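PDB 3MVK: protein FucU from Bifidobacterium longum subsp. infantis, which probably interconverts the anomers of L-fucose, and perhaps the pyranose and furanose forms of D-ribose. Local coordinates for residues Leu110-Phe113 with Ala114-Gln118. Sequence-based numbering, arbitrary orientation.
Sequences LERF and AFYEQ
The guanidinium of Arg112 meets the hydroxyl of Tyr116 at its edge and carries CZ of Phe113 over one face, offset toward the rim. Arg112 CG lies over one face of the Phe113 ring, near its rim, with Glu111 OE2 and a water at the ring's edge. The Tyr116 ring, with Phe113 CD1 and Arg112 NH2 at its own edge, turns that edge toward the Phe113 face, an offset edge-to-face pair with planes at 72°. Tyrosine suits this place because Arg112 grips Tyr116 OH side-on, NE (3.1 Å) and NH2 (3.0 Å) both donating to this one oxygen, which lies nearly in the guanidinium plane. Arginine spans the helical turn because its chain is extended as far as NE, with CG anti to the backbone N (chi1 177°). A phenylalanine in place of Tyr116 would probably keep the ring packing but leave NE and NH2 of Arg112 without their shared acceptor. Glu111 is the N-cap: OE2 takes Phe113 N (3.0 Å) and OE1 takes Ala114 N (3.0 Å), each oxygen met well out of the carboxylate plane, giving acceptors to amides at the helix start. Apolar Leu110 packs CB against Phe115 CB (4.0 Å) where strand 107-110 turns into helix 112-119. The buried Phe115 ring fills the helix side facing Met76 of strand 73-76 and Ile138 of strand 137-140; Gln118 also touches Ile138, while Arg112 and Tyr116 reach Met76 and His22 of a neighbouring subunit.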
# COMPACT_ATOMS: atom_id res chain seq x y z
N LEU G 110 -26.04 18.89 -19.74
CA LEU G 110 -26.50 17.52 -19.60
C LEU G 110 -27.52 17.44 -18.50
O LEU G 110 -27.35 18.03 -17.44
CB LEU G 110 -25.35 16.56 -19.24
CG LEU G 110 -24.34 16.18 -20.34
CD1 LEU G 110 -23.15 15.42 -19.72
CD2 LEU G 110 -24.96 15.34 -21.45
N GLU G 111 -28.56 16.65 -18.77
CA GLU G 111 -29.52 16.27 -17.74
C GLU G 111 -28.78 15.73 -16.51
O GLU G 111 -27.71 15.13 -16.63
CB GLU G 111 -30.47 15.23 -18.32
CG GLU G 111 -31.52 14.77 -17.33
CD GLU G 111 -31.05 13.61 -16.45
OE1 GLU G 111 -30.25 12.76 -16.92
OE2 GLU G 111 -31.49 13.52 -15.28
N ARG G 112 -29.36 15.96 -15.33
CA ARG G 112 -28.69 15.72 -14.05
C ARG G 112 -27.97 14.36 -13.97
O ARG G 112 -26.78 14.29 -13.69
CB ARG G 112 -29.70 15.85 -12.89
CG ARG G 112 -29.10 15.55 -11.54
CD ARG G 112 -30.03 15.81 -10.35
NE ARG G 112 -29.35 15.45 -9.10
CZ ARG G 112 -29.94 15.00 -7.99
NH1 ARG G 112 -31.26 14.85 -7.93
NH2 ARG G 112 -29.19 14.70 -6.93
N PHE G 113 -28.71 13.28 -14.19
CA PHE G 113 -28.13 11.96 -14.03
C PHE G 113 -27.12 11.62 -15.13
O PHE G 113 -26.10 10.99 -14.86
CB PHE G 113 -29.23 10.92 -13.80
CG PHE G 113 -29.88 11.07 -12.46
CD1 PHE G 113 -29.31 10.49 -11.33
CD2 PHE G 113 -31.00 11.88 -12.31
CE1 PHE G 113 -29.88 10.68 -10.07
CE2 PHE G 113 -31.56 12.07 -11.05
CZ PHE G 113 -31.01 11.47 -9.93
N ALA G 114 -27.36 12.12 -16.33
CA ALA G 114 -26.38 12.03 -17.42
C ALA G 114 -25.11 12.81 -17.06
O ALA G 114 -23.99 12.40 -17.40
CB ALA G 114 -26.99 12.56 -18.72
N PHE G 115 -25.29 13.96 -16.41
CA PHE G 115 -24.14 14.74 -15.95
C PHE G 115 -23.31 13.91 -14.97
O PHE G 115 -22.08 13.85 -15.10
CB PHE G 115 -24.59 16.05 -15.30
CG PHE G 115 -23.47 16.98 -14.99
CD1 PHE G 115 -23.18 18.06 -15.84
CD2 PHE G 115 -22.70 16.80 -13.84
CE1 PHE G 115 -22.11 18.93 -15.55
CE2 PHE G 115 -21.66 17.67 -13.54
CZ PHE G 115 -21.35 18.74 -14.40
N TYR G 116 -23.96 13.24 -14.01
CA TYR G 116 -23.20 12.42 -13.06
C TYR G 116 -22.41 11.33 -13.79
O TYR G 116 -21.26 11.08 -13.45
CB TYR G 116 -24.10 11.78 -12.02
CG TYR G 116 -24.71 12.72 -11.02
CD1 TYR G 116 -23.94 13.67 -10.34
CD2 TYR G 116 -26.06 12.59 -10.67
CE1 TYR G 116 -24.51 14.50 -9.38
CE2 TYR G 116 -26.63 13.41 -9.71
CZ TYR G 116 -25.86 14.36 -9.08
OH TYR G 116 -26.44 15.17 -8.13
N GLU G 117 -23.04 10.71 -14.79
CA GLU G 117 -22.41 9.63 -15.55
C GLU G 117 -21.18 10.11 -16.28
O GLU G 117 -20.14 9.44 -16.27
CB GLU G 117 -23.41 8.95 -16.51
CG GLU G 117 -24.45 8.11 -15.79
CD GLU G 117 -23.80 7.16 -14.77
OE1 GLU G 117 -23.02 6.28 -15.18
OE2 GLU G 117 -24.04 7.33 -13.56
N GLN G 118 -21.27 11.29 -16.88
CA GLN G 118 -20.12 11.87 -17.58
C GLN G 118 -19.01 12.26 -16.59
O GLN G 118 -17.82 12.07 -16.89
CB GLN G 118 -20.52 13.08 -18.42
CG GLN G 118 -19.40 13.65 -19.32
CD GLN G 118 -18.76 12.60 -20.23
OE1 GLN G 118 -19.44 11.69 -20.72
NE2 GLN G 118 -17.45 12.73 -20.48
O HOH W 1 -26.11 8.88 -12.99